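Photoreceptor-histidine kinase BphP (PDB 6BAF) binds a bilin chromophore and, as a bacteriophytochrome photoreceptor, probably uses light to control a histidine kinase output. Local coordinates at residues Leu21-Ser24 against Val29-His32; Lys81-Trp84 against Val89-Phe92; Gly95-His98 against Arg103-Leu106. One frame throughout, in Å; residues are numbered along the deposited sequence. Where two conformers were deposited one is given.

Contact 1 (Leu21-Ser24 against Val29-His32); sequences LVLS and VLTH
Leu21-Ser24 and Val29-His32 are the two arms of an antiparallel beta hairpin in the PAS domain, joining strands 19-23 and 30-34 of its sheet. A classic beta bulge interrupts the pairing: Thr31 and His32 both face Val22, so the register slips by one residue before Leu23 meets Leu30 as a non-hydrogen-bonded pair. Around the bulge, Val22 N donates to His32 O (3.0 Å), while Thr31 N donates to Val22 O (2.9 Å). Ser24 N then bonds Val29 O at 2.7 Å.

On one face of the sheet Val22 and His32 run side by side. CG2 of Val22 lies over a face of the His32 imidazole, 4.0 Å from the ring centroid, and CB comes up to ND1. That ND1 shares a hydrogen bond with Thr31 OG1, which sits at the ring edge and in its plane, so the Thr31 hydroxyl helps to fix how the imidazole is turned. Val220 and Ala222 of strand 218-222 add to the packing around His32. On the other face three leucines meet. Leu30 spreads its two methyls between neighbours on the first strand, CD1 against Leu21 CD2 and CD2 against Leu23 CD2, the latter pair unusually close at 3.3 Å, a value to be read with caution. Leu53 packs on Leu23 from a loop.

Where the strands run into the turn, a side chain takes over from the backbone. The hydroxyl of Ser24 is tucked between its own backbone N and carbonyl carbon (chi1 68°), which carries OG across the mouth of the turn to accept a hydrogen bond from Val29 N at 3.0 Å.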
loop_
_atom_site.group_PDB
_atom_site.type_symbol
_atom_site.label_atom_id
_atom_site.label_comp_id
_atom_site.label_asym_id
_atom_site.label_seq_id
_atom_site.Cartn_x
_atom_site.Cartn_y
_atom_site.Cartn_z
ATOM N N LEU A 21 -4.735 -22.079 15.531
ATOM C CA LEU A 21 -5.994 -22.785 15.725
ATOM C C LEU A 21 -6.461 -23.355 14.393
ATOM O O LEU A 21 -6.231 -22.753 13.345
ATOM C CB LEU A 21 -7.067 -21.839 16.261
ATOM C CG LEU A 21 -6.709 -21.001 17.483
ATOM C CD1 LEU A 21 -7.865 -20.060 17.752
ATOM C CD2 LEU A 21 -6.427 -21.892 18.717
ATOM N N VAL A 22 -7.117 -24.522 14.413
ATOM C CA VAL A 22 -7.864 -25.007 13.254
ATOM C C VAL A 22 -9.344 -24.989 13.616
ATOM O O VAL A 22 -9.727 -25.378 14.728
ATOM C CB VAL A 22 -7.425 -26.404 12.812
ATOM C CG1 VAL A 22 -8.279 -26.860 11.659
ATOM C CG2 VAL A 22 -5.932 -26.421 12.422
ATOM N N LEU A 23 -10.168 -24.504 12.687
ATOM C CA LEU A 23 -11.585 -24.226 12.885
ATOM C C LEU A 23 -12.421 -25.063 11.931
ATOM O O LEU A 23 -12.123 -25.138 10.726
ATOM C CB LEU A 23 -11.886 -22.746 12.629
ATOM C CG LEU A 23 -11.076 -21.698 13.399
ATOM C CD1 LEU A 23 -11.478 -20.314 12.898
ATOM C CD2 LEU A 23 -11.395 -21.798 14.819
ATOM N N SER A 24 -13.498 -25.659 12.440
ATOM C CA SER A 24 -14.337 -26.362 11.480
ATOM C C SER A 24 -15.167 -25.365 10.677
ATOM O O SER A 24 -15.401 -24.234 11.099
ATOM C CB SER A 24 -15.293 -27.327 12.181
ATOM O OG SER A 24 -16.240 -26.566 12.924
ATOM N N VAL A 29 -15.864 -24.627 15.122
ATOM C CA VAL A 29 -15.416 -25.362 16.303
ATOM C C VAL A 29 -13.909 -25.555 16.219
ATOM O O VAL A 29 -13.390 -25.963 15.167
ATOM C CB VAL A 29 -16.146 -26.730 16.387
ATOM C CG1 VAL A 29 -15.586 -27.560 17.548
ATOM C CG2 VAL A 29 -17.662 -26.536 16.509
ATOM N N LEU A 30 -13.191 -25.324 17.332
ATOM C CA LEU A 30 -11.741 -25.525 17.345
ATOM C C LEU A 30 -11.463 -27.015 17.350
ATOM O O LEU A 30 -11.739 -27.703 18.349
ATOM C CB LEU A 30 -11.076 -24.904 18.575
ATOM C CG LEU A 30 -11.296 -23.461 19.053
ATOM C CD1 LEU A 30 -10.083 -22.862 19.786
ATOM C CD2 LEU A 30 -11.794 -22.593 17.994
ATOM N N THR A 31 -10.865 -27.518 16.277
ATOM C CA THR A 31 -10.437 -28.910 16.265
ATOM C C THR A 31 -8.960 -29.108 16.549
ATOM O O THR A 31 -8.543 -30.248 16.792
ATOM C CB THR A 31 -10.738 -29.531 14.902
ATOM O OG1 THR A 31 -9.909 -28.888 13.937
ATOM C CG2 THR A 31 -12.227 -29.326 14.543
ATOM N N HIS A 32 -8.139 -28.058 16.423
ATOM C CA HIS A 32 -6.721 -28.093 16.759
ATOM C C HIS A 32 -6.383 -26.784 17.466
ATOM O O HIS A 32 -6.968 -25.738 17.169
ATOM C CB HIS A 32 -5.759 -28.229 15.557
ATOM C CG HIS A 32 -6.049 -29.357 14.606
ATOM N ND1 HIS A 32 -7.277 -29.534 13.997
ATOM C CD2 HIS A 32 -5.227 -30.295 14.070
ATOM C CE1 HIS A 32 -7.204 -30.553 13.158
ATOM N NE2 HIS A 32 -5.969 -31.029 13.181
#

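Contact 2 (Lys81-Trp84 against Val89-Phe92); sequences KVVW and VDRF
Asp90, which follows Val89 and its preceding cis peptide bond, meets Val83: Asp90 CB and CG both lie 3.6 Å from Val83 CG1, the two side chains crossing at a slant. OD1 of the carboxylate forms a salt bridge with NE of Arg85, at the end of the first strand, so the valine methyl touches the base and flank of a charged group whose polar end is already engaged. Glu58 also packs against this aspartate. Asp90 CA adds a CA-H...O contact to Trp84 O.

Arg91 carries the backbone pairing. Its N donates to Trp84 O (2.9 Å), and its O receives Trp84 N (2.8 Å); the same oxygen takes a CA-H...O contact from Val83 CA at 3.3 Å. This hydrogen-bonded pair belongs to the beta hairpin of strands 80-85 and 90-100 in the antiparallel sheet of the PAS domain, with 80-85 as the outermost strand at this end within the chain. Both side chains start on the same face and then part; Trp84 CB and Arg91 CB, 4.4 Å apart, are their closest side-chain atoms. The arginine chain bends at chi2 and chi3 and packs on Val86, whereas the indole of Trp84 meets the ring of Phe56 with the planes about 20° apart and also touches Leu108.

Phe92 pairs with Val83 on the other face, without backbone hydrogen bonds between them. With CG anti to the carbonyl carbon and beside the backbone N (chi1 -67°), the ring is carried toward the first strand, against Val83. Both Val83 methyls touch it: CG1 sits over one face, 4.0 Å above the plane and offset toward the rim, while CG2 approaches Phe92 CD2 and CE2, each at 3.7 Å.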
loop_
_atom_site.group_PDB
_atom_site.type_symbol
_atom_site.label_atom_id
_atom_site.label_comp_id
_atom_site.label_asym_id
_atom_site.label_seq_id
_atom_site.Cartn_x
_atom_site.Cartn_y
_atom_site.Cartn_z
ATOM N N LYS A 81 -9.212 -8.631 12.770
ATOM C CA LYS A 81 -9.090 -8.136 14.129
ATOM C C LYS A 81 -9.686 -9.183 15.063
ATOM O O LYS A 81 -10.861 -9.537 14.944
ATOM C CB LYS A 81 -9.800 -6.794 14.285
ATOM C CG LYS A 81 -9.745 -6.297 15.725
ATOM C CD LYS A 81 -10.306 -4.873 15.903
ATOM C CE LYS A 81 -11.622 -4.683 15.139
ATOM N NZ LYS A 81 -12.797 -5.111 15.951
ATOM N N VAL A 82 -8.874 -9.708 15.965
ATOM C CA VAL A 82 -9.319 -10.718 16.903
ATOM C C VAL A 82 -9.091 -10.153 18.286
ATOM O O VAL A 82 -7.955 -9.814 18.636
ATOM C CB VAL A 82 -8.566 -12.048 16.721
ATOM C CG1 VAL A 82 -8.924 -12.999 17.859
ATOM C CG2 VAL A 82 -8.858 -12.654 15.324
ATOM N N VAL A 83 -10.155 -10.050 19.073
ATOM C CA VAL A 83 -10.061 -9.580 20.450
ATOM C C VAL A 83 -10.473 -10.738 21.350
ATOM O O VAL A 83 -11.641 -11.139 21.361
ATOM C CB VAL A 83 -10.931 -8.339 20.689
ATOM C CG1 VAL A 83 -10.842 -7.891 22.144
ATOM C CG2 VAL A 83 -10.518 -7.211 19.698
ATOM N N TRP A 84 -9.522 -11.279 22.091
ATOM C CA TRP A 84 -9.756 -12.447 22.935
ATOM C C TRP A 84 -10.131 -12.039 24.352
ATOM O O TRP A 84 -9.267 -11.610 25.123
ATOM C CB TRP A 84 -8.516 -13.330 22.968
ATOM C CG TRP A 84 -8.723 -14.463 22.109
ATOM C CD1 TRP A 84 -8.709 -14.459 20.742
ATOM C CD2 TRP A 84 -8.967 -15.792 22.487
ATOM N NE1 TRP A 84 -8.950 -15.712 20.246
ATOM C CE2 TRP A 84 -9.097 -16.556 21.286
ATOM C CE3 TRP A 84 -9.069 -16.425 23.699
ATOM C CZ2 TRP A 84 -9.331 -17.908 21.271
ATOM C CZ3 TRP A 84 -9.302 -17.766 23.676
ATOM C CH2 TRP A 84 -9.430 -18.496 22.464
ATOM N N VAL A 89 -10.953 -8.501 30.782
ATOM C CA VAL A 89 -9.606 -8.533 30.139
ATOM C C VAL A 89 -9.545 -9.122 28.710
ATOM O O VAL A 89 -9.571 -10.333 28.455
ATOM C CB VAL A 89 -8.469 -9.156 31.046
ATOM C CG1 VAL A 89 -8.702 -10.576 31.488
ATOM C CG2 VAL A 89 -7.124 -9.052 30.318
ATOM N N ASP A 90 -9.442 -8.160 27.793
ATOM C CA ASP A 90 -9.241 -8.379 26.375
ATOM C C ASP A 90 -7.764 -8.446 26.023
ATOM O O ASP A 90 -6.948 -7.681 26.544
ATOM C CB ASP A 90 -9.874 -7.252 25.566
ATOM C CG ASP A 90 -11.361 -7.274 25.634
ATOM O OD1 ASP A 90 -11.903 -8.322 26.043
ATOM O OD2 ASP A 90 -11.993 -6.254 25.282
ATOM N N ARG A 91 -7.439 -9.341 25.098
ATOM C CA ARG A 91 -6.137 -9.388 24.454
ATOM C C ARG A 91 -6.347 -9.175 22.956
ATOM O O ARG A 91 -7.365 -9.597 22.389
ATOM C CB ARG A 91 -5.438 -10.709 24.732
ATOM C CG ARG A 91 -4.915 -10.896 26.149
ATOM C CD ARG A 91 -5.082 -12.340 26.474
ATOM N NE ARG A 91 -3.945 -12.994 27.119
ATOM C CZ ARG A 91 -3.951 -13.438 28.373
ATOM N NH1 ARG A 91 -5.038 -13.281 29.135
ATOM N NH2 ARG A 91 -2.875 -14.059 28.852
ATOM N N PHE A 92 -5.421 -8.478 22.322
ATOM C CA PHE A 92 -5.608 -8.048 20.945
ATOM C C PHE A 92 -4.622 -8.783 20.050
ATOM O O PHE A 92 -3.453 -8.965 20.415
ATOM C CB PHE A 92 -5.458 -6.530 20.833
ATOM C CG PHE A 92 -6.550 -5.785 21.539
ATOM C CD1 PHE A 92 -6.552 -5.684 22.929
ATOM C CD2 PHE A 92 -7.598 -5.209 20.817
ATOM C CE1 PHE A 92 -7.581 -5.026 23.591
ATOM C CE2 PHE A 92 -8.625 -4.539 21.469
ATOM C CZ PHE A 92 -8.618 -4.448 22.864
#

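Contact 3 (Gly95-His98 against Arg103-Leu106); sequences GIAH and RLIL
Strands 95-98 and 103-106 run antiparallel at 167°, with His98 and Ile105 as a hydrogen-bonded pair: His98 N donates to Ile105 O (2.9 Å) and Ile105 N to His98 O (2.8 Å), the latter nearly straight at 171°. Ile105 O also takes a short CA-H...O contact from Ala97 CA, 3.1 Å away.

On the face shared by His98 and Ile105 the two side chains point the same way. The imidazole of His98 is folded back between its own backbone N and carbonyl carbon (chi1 73°), which lays it alongside the isoleucine: CE1 is 3.6 Å from Ile105 CB, and NE2 is 3.8 Å from Ile105 CD1. Phe234, from a loop, also packs on His98. The opposite face belongs to Ala97 and Leu106. Here Leu106 CD1 reaches across to Gly95 CA (3.9 Å) and Ala97 CB (4.0 Å), packing on the small residues of the facing strand, and Leu104 CD2 comes to 3.6 Å from His98 O. Leu74 touches both Ala97 and Leu104 from this side.

Such regular pairing is that of a beta hairpin between long neighbouring strands, 90-100 and 103-110, in the antiparallel sheet of a PAS domain.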
loop_
_atom_site.group_PDB
_atom_site.type_symbol
_atom_site.label_atom_id
_atom_site.label_comp_id
_atom_site.label_asym_id
_atom_site.label_seq_id
_atom_site.Cartn_x
_atom_site.Cartn_y
_atom_site.Cartn_z
ATOM N N GLY A 95 -5.244 -11.705 13.299
ATOM C CA GLY A 95 -5.508 -13.024 12.787
ATOM C C GLY A 95 -5.136 -13.048 11.320
ATOM O O GLY A 95 -5.492 -12.148 10.552
ATOM N N ILE A 96 -4.393 -14.069 10.946
ATOM C CA ILE A 96 -4.167 -14.403 9.563
ATOM C C ILE A 96 -4.785 -15.780 9.353
ATOM O O ILE A 96 -4.316 -16.770 9.937
ATOM C CB ILE A 96 -2.674 -14.394 9.239
ATOM C CG1 ILE A 96 -2.090 -13.038 9.641
ATOM C CG2 ILE A 96 -2.460 -14.732 7.797
ATOM C CD1 ILE A 96 -0.624 -13.121 9.948
ATOM N N ALA A 97 -5.838 -15.851 8.545
ATOM C CA ALA A 97 -6.566 -17.089 8.347
ATOM C C ALA A 97 -6.451 -17.520 6.894
ATOM O O ALA A 97 -6.417 -16.678 5.993
ATOM C CB ALA A 97 -8.036 -16.925 8.761
ATOM N N HIS A 98 -6.358 -18.826 6.665
ATOM C CA HIS A 98 -6.319 -19.358 5.312
ATOM C C HIS A 98 -6.962 -20.745 5.309
ATOM O O HIS A 98 -7.117 -21.378 6.352
ATOM C CB HIS A 98 -4.880 -19.414 4.739
ATOM C CG HIS A 98 -4.022 -20.497 5.321
ATOM N ND1 HIS A 98 -3.403 -20.377 6.551
ATOM C CD2 HIS A 98 -3.668 -21.718 4.837
ATOM C CE1 HIS A 98 -2.723 -21.484 6.809
ATOM N NE2 HIS A 98 -2.872 -22.317 5.792
ATOM N N ARG A 103 -8.716 -27.586 5.437
ATOM C CA ARG A 103 -8.798 -27.074 6.793
ATOM C C ARG A 103 -8.736 -25.551 6.790
ATOM O O ARG A 103 -8.159 -24.914 5.899
ATOM C CB ARG A 103 -7.702 -27.687 7.700
ATOM C CG ARG A 103 -7.662 -29.260 7.673
ATOM C CD ARG A 103 -8.206 -30.058 8.921
ATOM N NE ARG A 103 -9.303 -29.445 9.690
ATOM C CZ ARG A 103 -10.033 -30.045 10.656
ATOM N NH1 ARG A 103 -9.833 -31.351 11.008
ATOM N NH2 ARG A 103 -10.980 -29.321 11.263
ATOM N N LEU A 104 -9.384 -24.968 7.792
ATOM C CA LEU A 104 -9.402 -23.523 8.009
ATOM C C LEU A 104 -8.476 -23.242 9.186
ATOM O O LEU A 104 -8.772 -23.617 10.328
ATOM C CB LEU A 104 -10.819 -23.029 8.301
ATOM C CG LEU A 104 -11.289 -21.582 8.155
ATOM C CD1 LEU A 104 -12.366 -21.210 9.154
ATOM C CD2 LEU A 104 -10.228 -20.487 7.969
ATOM N N ILE A 105 -7.353 -22.596 8.913
ATOM C CA ILE A 105 -6.311 -22.369 9.904
ATOM C C ILE A 105 -6.305 -20.889 10.246
ATOM O O ILE A 105 -6.258 -20.039 9.345
ATOM C CB ILE A 105 -4.939 -22.814 9.376
ATOM C CG1 ILE A 105 -4.953 -24.320 9.119
ATOM C CG2 ILE A 105 -3.843 -22.347 10.348
ATOM C CD1 ILE A 105 -3.730 -24.872 8.409
ATOM N N LEU A 106 -6.346 -20.580 11.537
ATOM C CA LEU A 106 -6.320 -19.204 12.016
ATOM C C LEU A 106 -5.071 -19.043 12.871
ATOM O O LEU A 106 -4.892 -19.763 13.868
ATOM C CB LEU A 106 -7.596 -18.878 12.800
ATOM C CG LEU A 106 -7.618 -17.577 13.599
ATOM C CD1 LEU A 106 -7.514 -16.358 12.653
ATOM C CD2 LEU A 106 -8.893 -17.511 14.464
#

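Overall arrangement
From the N terminus, contact 1 closes the first hairpin, 19-23 with 30-34; after the helices between 37 and 69, contact 2 closes 80-85 with 90-100, and contact 3 closes 90-100 with 103-110. Each joins sequence neighbours across a short turn, and the three follow in series without nesting or crossing. Contacts 2 and 3 share strand 90-100, with centres about 17 Å apart. Contacts 1 and 3, about 9 Å between centres, meet where strand 19-23 lies beside 103-110, through probable hydrogen bonds Leu21 O to Leu106 N and Leu23 N to Leu104 O. The PAS sheet thus brings its first and last hairpins side by side.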